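Local coordinates for protein polymeric immunoglobulin receptor (Mus musculus, PDB 4NOF) that probably carries polymeric immunoglobulins across epithelial cells into secretions, and is represented here by its second, V-type immunoglobulin domain, at residues T22-F27 with V75-I80; L48-T53 with G62-F67; Y91-G96 with K104-Q109. All coordinates share one frame; numbering follows the deposited sequence.

Interaction 1: residues T22-F27 with V75-I80; sequences TIECPF and VFYVNI
The Phe76 ring receives Cys25 CB over the centre of one face, and Phe27 CD1 comes to its edge in the ring plane. Cys25 CB stands 3.4 Å from the Phe76 ring centroid, only 13° off the normal, a CH-pi contact; Cys25 SG lies more obliquely, a sulfur-aromatic contact at 4.1 Å from the same centroid. Phe27 and Phe76 cross at about a right angle, and the edge of the Phe27 ring comes against Phe76 N. The Phe76 ring is brought over Cys25 by a first torsion of 70°, with CG lodged between backbone N and carbonyl carbon. On the other side of the sheet, Val75 CG2 lies over one face of the Tyr77 ring, offset toward the rim, and Glu24 OE1 is at that ring's edge, the carboxylate turned nearly perpendicular to it. Glu24 CG also presses on Val75 CG2 at 3.3 Å.

The backbones run antiparallel. Ile23 with Val78 and Cys25 with Phe76 form hydrogen-bonded pairs, each joined by two N-H...O bonds; Cys25 N reaches Phe76 O at 2.8 Å. At the far end Asn79 ND2 donates to Thr22 OG1 (2.9 Å), the hydroxyl lying close to the amide plane, and the same nitrogen is also hydrogen-bonded to Asn20 OD1. Replacing Phe76 by alanine would probably take away the ring face that receives Cys25 CB and SG and leave Phe27 CD1 without its aromatic neighbour.

This is the pairing of two strands in one sheet of the immunoglobulin sandwich. Strand 75-80 lies between 21-26 and 64-67, while the face bearing Ile23, Cys25, Phe76 and Val78 packs toward strands 36-41 and 102-111 of the opposing sheet, with Cys25 disulfide-bonded to Cys93.

Interaction 2: residues L48-T53 with G62-F67; sequences LVIDST and GRAKLF
Strands 48-51 and 64-67 approach to 7.2 Å between axes at 43°, with no hydrogen bond joining them, and Ile50 reaches across toward Ala64 and Leu66. This is packing between the two sheets of the V-set immunoglobulin sandwich, near one margin: 46-51 is an outermost strand of the five-stranded sheet and 64-67 an outermost strand of the three-stranded one.

Ile50 bridges through its tip. Its CG1 branch runs anti to the backbone N (chi1 -173°) and stays extended at chi2, which carries CD1 to the opposite backbone. There the methyl touches Ala64 O at 3.5 Å and Leu66 N at 3.9 Å, and it meets Ala64 CB at 4.1 Å. The small Ala64 side chain and the CB of Leu66, 4.3 Å from Ile50 CD1, thus receive the same methyl group. Leu66, an equal partner, answers from the other strand: its CD1 lies 4.0 Å from Ser52 N, against the peptide that follows Asp51, and CD2 is turned to Ser52 CB. Side chains meet across the contact through carbon atoms, which lie against polar backbone atoms as well as each other. Val78 of strand 75-80 touches both Ile50 and Leu66, and Phe76 touches Leu66.

Within 48-53 the chain is shaped by local features. Val49 and Ile50 both face Leu38 across the sheet, a classic beta bulge, and Ser52 OG is hydrogen-bonded to Lys36 N. Where the strand ends, Asp51, whose CB points away from the other segment, closes an Asx turn. Its OD1 accepts from Thr53 N and Thr53 OG1, both arriving from the same face of the carboxylate, and Lys55 N is a further donor to this oxygen. The Thr53 N to Asp51 OD1 bond measures 2.9 Å, the nitrogen standing 45° out of the carboxylate plane.

Interaction 3: residues Y91-G96 with K104-Q109; sequences YICQAG and KNVDLQ
Cys93 and Lys104 meet CB against CB at 3.9 Å, on the interior side of a beta hairpin of the immunoglobulin V-set fold made by strands 89-95 and 102-111. From Cys93 the sulfur leans along the partner strand: SG sits beside the backbone N, anti to the carbonyl carbon (chi1 -63°), and lies 4.1 Å from Val106 CG2. Val106 is therefore touched by the sulfur at one branch, while its CB lies 4.2 Å from Tyr91 CB. Lys104 shares the same face only with the start of its chain; a bend at chi2 turns the rest away, and NZ is hydrogen-bonded to Asp9 O.

Tyr91 extends further along this face. Its ring and the Leu108 side chain cross obliquely, with Tyr91 CE1 4.0 Å from Leu108 CB. The phenol oxygen of Tyr91 is hydrogen-bonded to Asp87 O and to Tyr60 OH, two bonds that would hold the far end of the ring in place. Tyr13 of strand 11-16 touches Val106 and Leu108, and Ile23 of strand 21-26 touches Cys93 and Val106.

On the reverse face Ile92 and Asn105 lie side by side and point the same way, Asn105 OD1 resting 3.7 Å from Ile92 CG1. Asn105 ND2 is hydrogen-bonded to Ser8 O.

The strands run antiparallel at 148°. Tyr91 pairs with Val106 and Cys93 with Lys104, each as a hydrogen-bonded pair with two N-H...O bonds. Ile92 CA adds a C-H...O contact to Lys104 O, which therefore takes both this contact and the Cys93 N-H. Beyond the paired residues, Gln94 reaches along its own chain to the residue just past the strand: NE2 donates to Gly96 O at 2.7 Å, the oxygen close to the amide plane of Gln94.

In the fold
The three contacts belong to one V-set immunoglobulin sandwich. Interaction 1 lies in the three-stranded sheet and interaction 3 in the five-stranded one, their centres about 9 Å apart, and the Cys25–Cys93 disulfide joins them across the core. Interaction 2 spans the two sheets, its centre about 10 Å from that of interaction 1 and about 13 Å from that of interaction 3. Along the chain it is nested inside the loop closed by 22-27 and 75-80; interaction 3 follows. Backbone bonds from Tyr77 to Phe67 and from Asn79 to Lys65 join strand 64-67 to strand 75-80, and Val49 packs against Tyr91. Interactions 1 and 3 thus build the two sheets, while interaction 2 and the disulfide help join them.

Interaction 1: residues T22-F27 with V75-I80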
ATOM      1  N   THR A  22      -5.865   1.256   7.034  1.00 19.43           N
ATOM      2  CA  THR A  22      -5.290  -0.064   6.863  1.00 20.10           C
ATOM      3  C   THR A  22      -5.569  -0.536   5.455  1.00 19.81           C
ATOM      4  O   THR A  22      -6.706  -0.827   5.088  1.00 20.16           O
ATOM      5  CB  THR A  22      -5.841  -1.086   7.876  1.00 23.27           C
ATOM      6  OG1 THR A  22      -5.520  -0.633   9.194  1.00 23.39           O
ATOM      7  CG2 THR A  22      -5.201  -2.466   7.622  1.00 24.43           C
ATOM      8  N   ILE A  23      -4.512  -0.607   4.643  1.00 17.70           N
ATOM      9  CA  ILE A  23      -4.590  -1.044   3.240  1.00 18.30           C
ATOM     10  C   ILE A  23      -4.445  -2.569   3.184  1.00 17.70           C
ATOM     11  O   ILE A  23      -3.522  -3.113   3.758  1.00 17.54           O
ATOM     12  CB  ILE A  23      -3.459  -0.389   2.406  1.00 18.42           C
ATOM     13  CG1 ILE A  23      -3.604   1.131   2.400  1.00 19.46           C
ATOM     14  CG2 ILE A  23      -3.428  -0.948   0.979  1.00 19.14           C
ATOM     15  CD1 ILE A  23      -2.409   1.864   1.830  1.00 21.23           C
ATOM     16  N   GLU A  24      -5.366  -3.228   2.496  1.00 17.61           N
ATOM     17  CA  GLU A  24      -5.369  -4.662   2.295  1.00 20.00           C
ATOM     18  C   GLU A  24      -4.709  -5.030   0.970  1.00 20.28           C
ATOM     19  O   GLU A  24      -5.116  -4.543  -0.113  1.00 20.73           O
ATOM     20  CB  GLU A  24      -6.805  -5.181   2.294  1.00 26.74           C
ATOM     21  CG  GLU A  24      -6.879  -6.700   2.257  1.00 31.23           C
ATOM     22  CD  GLU A  24      -8.287  -7.223   2.530  1.00 38.37           C
ATOM     23  OE1 GLU A  24      -8.844  -6.887   3.600  1.00 45.00           O
ATOM     24  OE2 GLU A  24      -8.813  -7.974   1.683  1.00 41.86           O
ATOM     25  N   CYS A  25      -3.724  -5.915   1.032  1.00 17.92           N
ATOM     26  CA  CYS A  25      -2.950  -6.334  -0.136  1.00 19.28           C
ATOM     27  C   CYS A  25      -3.079  -7.850  -0.318  1.00 18.48           C
ATOM     28  O   CYS A  25      -2.314  -8.618   0.282  1.00 18.39           O
ATOM     29  CB  CYS A  25      -1.477  -5.979   0.065  1.00 19.10           C
ATOM     30  SG  CYS A  25      -1.187  -4.186   0.161  1.00 20.71           S
ATOM     31  N   PRO A  26      -4.039  -8.284  -1.139  1.00 19.32           N
ATOM     32  CA  PRO A  26      -4.192  -9.714  -1.425  1.00 20.94           C
ATOM     33  C   PRO A  26      -3.129 -10.273  -2.344  1.00 20.90           C
ATOM     34  O   PRO A  26      -2.594  -9.567  -3.184  1.00 20.90           O
ATOM     35  CB  PRO A  26      -5.572  -9.821  -2.119  1.00 22.50           C
ATOM     36  CG  PRO A  26      -6.067  -8.435  -2.321  1.00 24.50           C
ATOM     37  CD  PRO A  26      -5.029  -7.450  -1.846  1.00 21.91           C
ATOM     38  N   PHE A  27      -2.817 -11.557  -2.180  1.00 20.34           N
ATOM     39  CA  PHE A  27      -1.917 -12.240  -3.081  1.00 19.80           C
ATOM     40  C   PHE A  27      -2.243 -13.736  -3.114  1.00 22.97           C
ATOM     41  O   PHE A  27      -3.055 -14.215  -2.318  1.00 23.41           O
ATOM     42  CB  PHE A  27      -0.453 -12.004  -2.696  1.00 20.62           C
ATOM     43  CG  PHE A  27      -0.089 -12.480  -1.323  1.00 20.26           C
ATOM     44  CD1 PHE A  27      -0.266 -11.661  -0.201  1.00 19.29           C
ATOM     45  CD2 PHE A  27       0.386 -13.756  -1.126  1.00 21.20           C
ATOM     46  CE1 PHE A  27       0.046 -12.121   1.084  1.00 20.80           C
ATOM     47  CE2 PHE A  27       0.728 -14.214   0.145  1.00 21.88           C
ATOM     48  CZ  PHE A  27       0.555 -13.409   1.254  1.00 20.83           C
ATOM     49  N   VAL A  75      -3.006 -12.619   2.407  1.00 22.83           N
ATOM     50  CA  VAL A  75      -3.211 -11.178   2.455  1.00 21.13           C
ATOM     51  C   VAL A  75      -2.198 -10.586   3.416  1.00 18.72           C
ATOM     52  O   VAL A  75      -1.915 -11.175   4.454  1.00 18.53           O
ATOM     53  CB  VAL A  75      -4.650 -10.777   2.887  1.00 25.52           C
ATOM     54  CG1 VAL A  75      -4.929 -11.194   4.310  1.00 26.80           C
ATOM     55  CG2 VAL A  75      -4.856  -9.292   2.733  1.00 24.99           C
ATOM     56  N   PHE A  76      -1.634  -9.432   3.051  1.00 17.09           N
ATOM     57  CA  PHE A  76      -0.895  -8.620   3.997  1.00 15.71           C
ATOM     58  C   PHE A  76      -1.503  -7.246   4.084  1.00 15.60           C
ATOM     59  O   PHE A  76      -2.383  -6.867   3.282  1.00 17.14           O
ATOM     60  CB  PHE A  76       0.618  -8.570   3.746  1.00 15.11           C
ATOM     61  CG  PHE A  76       1.033  -7.803   2.517  1.00 15.29           C
ATOM     62  CD1 PHE A  76       1.083  -8.428   1.275  1.00 16.06           C
ATOM     63  CD2 PHE A  76       1.461  -6.456   2.615  1.00 14.89           C
ATOM     64  CE1 PHE A  76       1.504  -7.716   0.143  1.00 15.63           C
ATOM     65  CE2 PHE A  76       1.892  -5.757   1.477  1.00 15.53           C
ATOM     66  CZ  PHE A  76       1.896  -6.396   0.244  1.00 15.16           C
ATOM     67  N   TYR A  77      -1.078  -6.518   5.107  1.00 14.89           N
ATOM     68  CA  TYR A  77      -1.674  -5.242   5.439  1.00 14.94           C
ATOM     69  C   TYR A  77      -0.599  -4.211   5.630  1.00 14.95           C
ATOM     70  O   TYR A  77       0.485  -4.516   6.108  1.00 16.63           O
ATOM     71  CB  TYR A  77      -2.519  -5.309   6.692  1.00 16.70           C
ATOM     72  CG  TYR A  77      -3.619  -6.333   6.645  1.00 18.74           C
ATOM     73  CD1 TYR A  77      -4.862  -6.023   6.081  1.00 20.27           C
ATOM     74  CD2 TYR A  77      -3.396  -7.628   7.089  1.00 19.75           C
ATOM     75  CE1 TYR A  77      -5.885  -6.982   6.030  1.00 22.45           C
ATOM     76  CE2 TYR A  77      -4.421  -8.595   7.027  1.00 22.75           C
ATOM     77  CZ  TYR A  77      -5.646  -8.263   6.510  1.00 23.05           C
ATOM     78  OH  TYR A  77      -6.655  -9.235   6.453  1.00 28.79           O
ATOM     79  N   VAL A  78      -0.909  -2.983   5.218  1.00 15.09           N
ATOM     80  CA  VAL A  78      -0.094  -1.829   5.579  1.00 15.85           C
ATOM     81  C   VAL A  78      -0.940  -0.769   6.251  1.00 15.15           C
ATOM     82  O   VAL A  78      -1.903  -0.273   5.666  1.00 16.35           O
ATOM     83  CB  VAL A  78       0.622  -1.218   4.357  1.00 15.43           C
ATOM     84  CG1 VAL A  78       1.447  -0.024   4.786  1.00 16.39           C
ATOM     85  CG2 VAL A  78       1.504  -2.270   3.688  1.00 16.57           C
ATOM     86  N   ASN A  79      -0.628  -0.468   7.508  1.00 15.88           N
ATOM     87  CA  ASN A  79      -1.307   0.605   8.186  1.00 17.96           C
ATOM     88  C   ASN A  79      -0.503   1.844   8.005  1.00 18.08           C
ATOM     89  O   ASN A  79       0.691   1.829   8.229  1.00 18.00           O
ATOM     90  CB  ASN A  79      -1.512   0.336   9.683  1.00 19.81           C
ATOM     91  CG  ASN A  79      -2.371   1.420  10.337  1.00 22.65           C
ATOM     92  OD1 ASN A  79      -1.836   2.331  10.927  1.00 25.28           O
ATOM     93  ND2 ASN A  79      -3.679   1.365  10.143  1.00 22.94           N
ATOM     94  N   ILE A  80      -1.148   2.925   7.583  1.00 17.10           N
ATOM     95  CA  ILE A  80      -0.506   4.222   7.560  1.00 16.56           C
ATOM     96  C   ILE A  80      -1.259   5.158   8.471  1.00 17.66           C
ATOM     97  O   ILE A  80      -2.459   5.373   8.291  1.00 17.65           O
ATOM     98  CB  ILE A  80      -0.427   4.833   6.136  1.00 17.44           C
ATOM     99  CG1 ILE A  80       0.279   3.889   5.161  1.00 18.53           C
ATOM    100  CG2 ILE A  80       0.304   6.160   6.158  1.00 17.00           C
ATOM    101  CD1 ILE A  80       0.083   4.268   3.733  1.00 19.53           C
TER

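Interaction 2: residues L48-T53 with G62-F67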
ATOM      1  N   LEU A  48       9.022   3.238  -3.329  1.00 19.96           N
ATOM      2  CA  LEU A  48       8.803   2.444  -2.107  1.00 19.50           C
ATOM      3  C   LEU A  48       8.188   3.249  -0.968  1.00 17.17           C
ATOM      4  O   LEU A  48       8.611   4.366  -0.663  1.00 18.62           O
ATOM      5  CB  LEU A  48      10.130   1.807  -1.657  1.00 21.91           C
ATOM      6  CG  LEU A  48      10.122   0.874  -0.441  1.00 26.00           C
ATOM      7  CD1 LEU A  48       9.170  -0.269  -0.633  1.00 25.78           C
ATOM      8  CD2 LEU A  48      11.514   0.287  -0.267  1.00 29.76           C
ATOM      9  N   VAL A  49       7.150   2.694  -0.331  1.00 15.48           N
ATOM     10  CA  VAL A  49       6.641   3.167   0.926  1.00 15.82           C
ATOM     11  C   VAL A  49       7.190   2.302   2.052  1.00 14.96           C
ATOM     12  O   VAL A  49       7.806   2.813   2.964  1.00 14.76           O
ATOM     13  CB  VAL A  49       5.093   3.145   0.922  1.00 16.31           C
ATOM     14  CG1 VAL A  49       4.505   3.506   2.280  1.00 17.46           C
ATOM     15  CG2 VAL A  49       4.615   4.058  -0.221  1.00 17.59           C
ATOM     16  N   ILE A  50       6.947   0.987   1.995  1.00 15.47           N
ATOM     17  CA  ILE A  50       7.469   0.063   3.009  1.00 15.14           C
ATOM     18  C   ILE A  50       7.494  -1.326   2.422  1.00 14.23           C
ATOM     19  O   ILE A  50       6.633  -1.675   1.589  1.00 13.93           O
ATOM     20  CB  ILE A  50       6.596   0.109   4.294  1.00 16.29           C
ATOM     21  CG1 ILE A  50       7.193  -0.708   5.423  1.00 17.34           C
ATOM     22  CG2 ILE A  50       5.147  -0.315   3.995  1.00 16.33           C
ATOM     23  CD1 ILE A  50       6.568  -0.406   6.762  1.00 18.44           C
ATOM     24  N   ASP A  51       8.477  -2.125   2.829  1.00 14.76           N
ATOM     25  CA  ASP A  51       8.490  -3.530   2.430  1.00 15.97           C
ATOM     26  C   ASP A  51       8.810  -4.467   3.587  1.00 15.89           C
ATOM     27  O   ASP A  51       9.164  -4.041   4.662  1.00 16.40           O
ATOM     28  CB  ASP A  51       9.368  -3.774   1.197  1.00 18.30           C
ATOM     29  CG  ASP A  51      10.851  -3.641   1.448  1.00 20.37           C
ATOM     30  OD1 ASP A  51      11.362  -3.887   2.564  1.00 21.45           O
ATOM     31  OD2 ASP A  51      11.546  -3.357   0.431  1.00 23.38           O
ATOM     32  N   SER A  52       8.665  -5.755   3.322  1.00 16.06           N
ATOM     33  CA  SER A  52       8.776  -6.801   4.349  1.00 17.25           C
ATOM     34  C   SER A  52      10.233  -7.076   4.736  1.00 21.05           C
ATOM     35  O   SER A  52      10.481  -7.925   5.620  1.00 21.60           O
ATOM     36  CB  SER A  52       8.128  -8.098   3.858  1.00 16.21           C
ATOM     37  OG  SER A  52       8.654  -8.551   2.645  1.00 16.84           O
ATOM     38  N   THR A  53      11.182  -6.409   4.055  1.00 20.58           N
ATOM     39  CA  THR A  53      12.603  -6.421   4.469  1.00 22.99           C
ATOM     40  C   THR A  53      12.918  -5.302   5.473  1.00 24.18           C
ATOM     41  O   THR A  53      14.079  -5.129   5.836  1.00 24.33           O
ATOM     42  CB  THR A  53      13.585  -6.301   3.273  1.00 24.46           C
ATOM     43  OG1 THR A  53      13.624  -4.931   2.810  1.00 27.16           O
ATOM     44  CG2 THR A  53      13.242  -7.234   2.145  1.00 27.19           C
ATOM     45  N   GLY A  62       7.869   5.585  11.095  1.00 23.81           N
ATOM     46  CA  GLY A  62       7.075   5.814  12.312  1.00 25.33           C
ATOM     47  C   GLY A  62       5.568   5.863  12.088  1.00 25.98           C
ATOM     48  O   GLY A  62       4.806   5.934  13.055  1.00 27.78           O
ATOM     49  N   ARG A  63       5.143   5.853  10.825  1.00 22.44           N
ATOM     50  CA  ARG A  63       3.718   5.950  10.451  1.00 23.82           C
ATOM     51  C   ARG A  63       3.210   4.757   9.682  1.00 21.29           C
ATOM     52  O   ARG A  63       2.003   4.582   9.564  1.00 25.67           O
ATOM     53  CB  ARG A  63       3.436   7.173   9.555  1.00 23.94           C
ATOM     54  CG  ARG A  63       3.913   8.484  10.070  1.00 26.12           C
ATOM     55  CD  ARG A  63       3.311   9.647   9.285  1.00 22.45           C
ATOM     56  NE  ARG A  63       3.740   9.813   7.910  1.00 21.39           N
ATOM     57  CZ  ARG A  63       2.909   9.838   6.854  1.00 20.62           C
ATOM     58  NH1 ARG A  63       1.613   9.657   7.027  1.00 20.61           N
ATOM     59  NH2 ARG A  63       3.378  10.045   5.623  1.00 20.96           N
ATOM     60  N   ALA A  64       4.099   3.963   9.085  1.00 21.20           N
ATOM     61  CA  ALA A  64       3.714   2.847   8.262  1.00 19.73           C
ATOM     62  C   ALA A  64       4.167   1.543   8.912  1.00 20.24           C
ATOM     63  O   ALA A  64       5.277   1.439   9.420  1.00 21.12           O
ATOM     64  CB  ALA A  64       4.313   2.968   6.861  1.00 21.34           C
ATOM     65  N   LYS A  65       3.294   0.552   8.893  1.00 19.00           N
ATOM     66  CA  LYS A  65       3.642  -0.758   9.406  0.50 19.27           C
ATOM     67  C   LYS A  65       3.031  -1.804   8.492  1.00 17.85           C
ATOM     68  O   LYS A  65       1.877  -1.660   8.021  1.00 18.63           O
ATOM     69  CB  LYS A  65       3.137  -0.925  10.835  0.50 21.59           C
ATOM     70  CG  LYS A  65       3.768   0.043  11.839  0.50 24.39           C
ATOM     71  CD  LYS A  65       5.251  -0.246  12.061  0.50 27.50           C
ATOM     72  CE  LYS A  65       5.899   0.697  13.076  0.50 30.12           C
ATOM     73  NZ  LYS A  65       5.708   2.151  12.774  0.50 33.41           N
ATOM     74  N   LEU A  66       3.821  -2.834   8.214  1.00 15.76           N
ATOM     75  CA  LEU A  66       3.422  -3.910   7.327  1.00 15.63           C
ATOM     76  C   LEU A  66       3.330  -5.192   8.147  1.00 16.20           C
ATOM     77  O   LEU A  66       4.280  -5.531   8.849  1.00 16.80           O
ATOM     78  CB  LEU A  66       4.444  -4.092   6.216  1.00 16.68           C
ATOM     79  CG  LEU A  66       4.075  -4.971   5.032  1.00 16.64           C
ATOM     80  CD1 LEU A  66       4.864  -4.637   3.759  1.00 18.43           C
ATOM     81  CD2 LEU A  66       4.313  -6.451   5.367  1.00 18.11           C
ATOM     82  N   PHE A  67       2.198  -5.871   8.057  1.00 14.90           N
ATOM     83  CA  PHE A  67       1.985  -7.083   8.878  1.00 15.07           C
ATOM     84  C   PHE A  67       0.994  -8.018   8.212  1.00 16.29           C
ATOM     85  O   PHE A  67       0.306  -7.654   7.249  1.00 15.81           O
ATOM     86  CB  PHE A  67       1.506  -6.692  10.269  1.00 16.12           C
ATOM     87  CG  PHE A  67       0.244  -5.866  10.272  1.00 17.72           C
ATOM     88  CD1 PHE A  67       0.300  -4.484  10.159  1.00 18.36           C
ATOM     89  CD2 PHE A  67      -1.000  -6.467  10.370  1.00 17.46           C
ATOM     90  CE1 PHE A  67      -0.864  -3.723  10.149  1.00 21.46           C
ATOM     91  CE2 PHE A  67      -2.148  -5.717  10.388  1.00 18.32           C
ATOM     92  CZ  PHE A  67      -2.100  -4.352  10.262  1.00 19.36           C
TER

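Interaction 3: residues Y91-G96 with K104-Q109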
ATOM      1  N   TYR A  91      -1.468   3.884  -5.094  1.00 15.21           N
ATOM      2  CA  TYR A  91      -0.460   2.980  -4.566  1.00 14.95           C
ATOM      3  C   TYR A  91      -0.640   1.613  -5.223  1.00 14.99           C
ATOM      4  O   TYR A  91      -1.684   1.280  -5.785  1.00 16.21           O
ATOM      5  CB  TYR A  91      -0.616   2.805  -3.062  1.00 15.54           C
ATOM      6  CG  TYR A  91      -0.373   4.026  -2.198  1.00 14.61           C
ATOM      7  CD1 TYR A  91      -1.300   5.072  -2.114  1.00 14.91           C
ATOM      8  CD2 TYR A  91       0.756   4.093  -1.375  1.00 16.03           C
ATOM      9  CE1 TYR A  91      -1.068   6.138  -1.294  1.00 15.02           C
ATOM     10  CE2 TYR A  91       0.968   5.158  -0.527  1.00 16.14           C
ATOM     11  CZ  TYR A  91       0.066   6.193  -0.499  1.00 15.61           C
ATOM     12  OH  TYR A  91       0.302   7.273   0.372  1.00 17.85           O
ATOM     13  N   ILE A  92       0.407   0.814  -5.150  1.00 14.68           N
ATOM     14  CA  ILE A  92       0.389  -0.564  -5.625  1.00 15.75           C
ATOM     15  C   ILE A  92       0.925  -1.469  -4.525  1.00 16.00           C
ATOM     16  O   ILE A  92       2.043  -1.241  -4.010  1.00 16.52           O
ATOM     17  CB  ILE A  92       1.211  -0.777  -6.931  1.00 17.83           C
ATOM     18  CG1 ILE A  92       0.675   0.075  -8.077  1.00 20.30           C
ATOM     19  CG2 ILE A  92       1.131  -2.225  -7.337  1.00 19.06           C
ATOM     20  CD1 ILE A  92       1.558   0.024  -9.328  1.00 21.12           C
ATOM     21  N   CYS A  93       0.114  -2.454  -4.158  1.00 16.18           N
ATOM     22  CA  CYS A  93       0.545  -3.601  -3.318  1.00 17.95           C
ATOM     23  C   CYS A  93       1.229  -4.577  -4.213  1.00 19.29           C
ATOM     24  O   CYS A  93       0.713  -4.856  -5.315  1.00 21.55           O
ATOM     25  CB  CYS A  93      -0.638  -4.377  -2.797  1.00 20.82           C
ATOM     26  SG  CYS A  93      -1.753  -3.517  -1.713  1.00 22.21           S
ATOM     27  N   GLN A  94       2.335  -5.147  -3.754  1.00 18.65           N
ATOM     28  CA  GLN A  94       2.969  -6.219  -4.535  1.00 20.01           C
ATOM     29  C   GLN A  94       3.434  -7.337  -3.640  1.00 20.49           C
ATOM     30  O   GLN A  94       4.026  -7.106  -2.571  1.00 18.64           O
ATOM     31  CB  GLN A  94       4.143  -5.678  -5.330  1.00 22.30           C
ATOM     32  CG  GLN A  94       4.710  -6.660  -6.352  1.00 25.81           C
ATOM     33  CD  GLN A  94       5.702  -6.019  -7.317  1.00 30.50           C
ATOM     34  OE1 GLN A  94       5.362  -5.093  -8.037  1.00 35.51           O
ATOM     35  NE2 GLN A  94       6.923  -6.533  -7.355  1.00 34.84           N
ATOM     36  N   ALA A  95       3.168  -8.561  -4.068  1.00 18.99           N
ATOM     37  CA  ALA A  95       3.793  -9.711  -3.457  1.00 19.78           C
ATOM     38  C   ALA A  95       4.556 -10.399  -4.561  1.00 20.94           C
ATOM     39  O   ALA A  95       3.966 -10.789  -5.555  1.00 21.88           O
ATOM     40  CB  ALA A  95       2.764 -10.649  -2.872  1.00 19.70           C
ATOM     41  N   GLY A  96       5.861 -10.511  -4.385  1.00 22.98           N
ATOM     42  CA  GLY A  96       6.729 -11.094  -5.415  1.00 26.16           C
ATOM     43  C   GLY A  96       7.354 -10.048  -6.264  1.00 28.06           C
ATOM     44  O   GLY A  96       7.154  -8.885  -6.051  1.00 27.79           O
ATOM     45  N   LYS A 104      -2.026  -5.266  -6.449  1.00 19.04           N
ATOM     46  CA  LYS A 104      -3.342  -4.722  -6.178  1.00 18.68           C
ATOM     47  C   LYS A 104      -3.238  -3.194  -6.244  1.00 17.86           C
ATOM     48  O   LYS A 104      -2.393  -2.584  -5.557  1.00 16.66           O
ATOM     49  CB  LYS A 104      -3.853  -5.153  -4.799  1.00 20.86           C
ATOM     50  CG  LYS A 104      -5.189  -4.534  -4.355  1.00 22.48           C
ATOM     51  CD  LYS A 104      -6.349  -5.014  -5.188  1.00 25.02           C
ATOM     52  CE  LYS A 104      -7.586  -4.187  -4.889  1.00 26.65           C
ATOM     53  NZ  LYS A 104      -8.750  -4.620  -5.725  1.00 30.74           N
ATOM     54  N   ASN A 105      -4.089  -2.586  -7.065  1.00 16.57           N
ATOM     55  CA  ASN A 105      -4.161  -1.153  -7.147  1.00 15.72           C
ATOM     56  C   ASN A 105      -5.041  -0.571  -6.015  1.00 16.19           C
ATOM     57  O   ASN A 105      -6.161  -1.033  -5.795  1.00 16.99           O
ATOM     58  CB  ASN A 105      -4.726  -0.726  -8.523  1.00 16.52           C
ATOM     59  CG  ASN A 105      -3.792  -1.082  -9.657  1.00 18.53           C
ATOM     60  OD1 ASN A 105      -2.624  -0.690  -9.650  1.00 19.65           O
ATOM     61  ND2 ASN A 105      -4.294  -1.819 -10.624  1.00 18.16           N
ATOM     62  N   VAL A 106      -4.552   0.504  -5.402  1.00 16.14           N
ATOM     63  CA  VAL A 106      -5.159   1.167  -4.279  1.00 17.36           C
ATOM     64  C   VAL A 106      -5.147   2.677  -4.507  1.00 16.75           C
ATOM     65  O   VAL A 106      -4.182   3.230  -5.060  1.00 17.17           O
ATOM     66  CB  VAL A 106      -4.350   0.855  -2.993  1.00 18.22           C
ATOM     67  CG1 VAL A 106      -4.806   1.709  -1.822  1.00 18.67           C
ATOM     68  CG2 VAL A 106      -4.465  -0.639  -2.671  1.00 18.94           C
ATOM     69  N   ASP A 107      -6.238   3.355  -4.143  1.00 15.94           N
ATOM     70  CA  ASP A 107      -6.305   4.812  -4.236  1.00 16.59           C
ATOM     71  C   ASP A 107      -6.681   5.335  -2.860  1.00 17.24           C
ATOM     72  O   ASP A 107      -7.676   4.889  -2.276  1.00 19.41           O
ATOM     73  CB  ASP A 107      -7.361   5.233  -5.268  1.00 18.43           C
ATOM     74  CG  ASP A 107      -7.268   6.670  -5.690  1.00 22.37           C
ATOM     75  OD1 ASP A 107      -6.407   7.455  -5.243  1.00 22.41           O
ATOM     76  OD2 ASP A 107      -8.086   7.035  -6.563  1.00 26.76           O
ATOM     77  N   LEU A 108      -5.823   6.191  -2.309  1.00 16.27           N
ATOM     78  CA  LEU A 108      -6.081   6.839  -1.045  0.50 15.56           C
ATOM     79  C   LEU A 108      -6.544   8.270  -1.291  1.00 15.77           C
ATOM     80  O   LEU A 108      -5.850   9.078  -1.882  1.00 16.70           O
ATOM     81  CB  LEU A 108      -4.827   6.821  -0.169  0.50 15.41           C
ATOM     82  CG  LEU A 108      -5.017   7.414   1.213  0.50 14.89           C
ATOM     83  CD1 LEU A 108      -6.134   6.711   1.971  0.50 14.69           C
ATOM     84  CD2 LEU A 108      -3.695   7.326   1.973  0.50 15.46           C
ATOM     85  N   GLN A 109      -7.758   8.564  -0.858  1.00 16.02           N
ATOM     86  CA  GLN A 109      -8.283   9.918  -0.877  1.00 16.86           C
ATOM     87  C   GLN A 109      -8.231  10.438   0.550  1.00 15.90           C
ATOM     88  O   GLN A 109      -8.758   9.801   1.478  1.00 17.51           O
ATOM     89  CB  GLN A 109      -9.718   9.911  -1.434  1.00 18.50           C
ATOM     90  CG  GLN A 109     -10.378  11.290  -1.366  1.00 20.13           C
ATOM     91  CD  GLN A 109     -11.766  11.292  -2.012  1.00 22.86           C
ATOM     92  OE1 GLN A 109     -12.772  10.993  -1.362  1.00 27.20           O
ATOM     93  NE2 GLN A 109     -11.805  11.605  -3.292  1.00 20.62           N
TER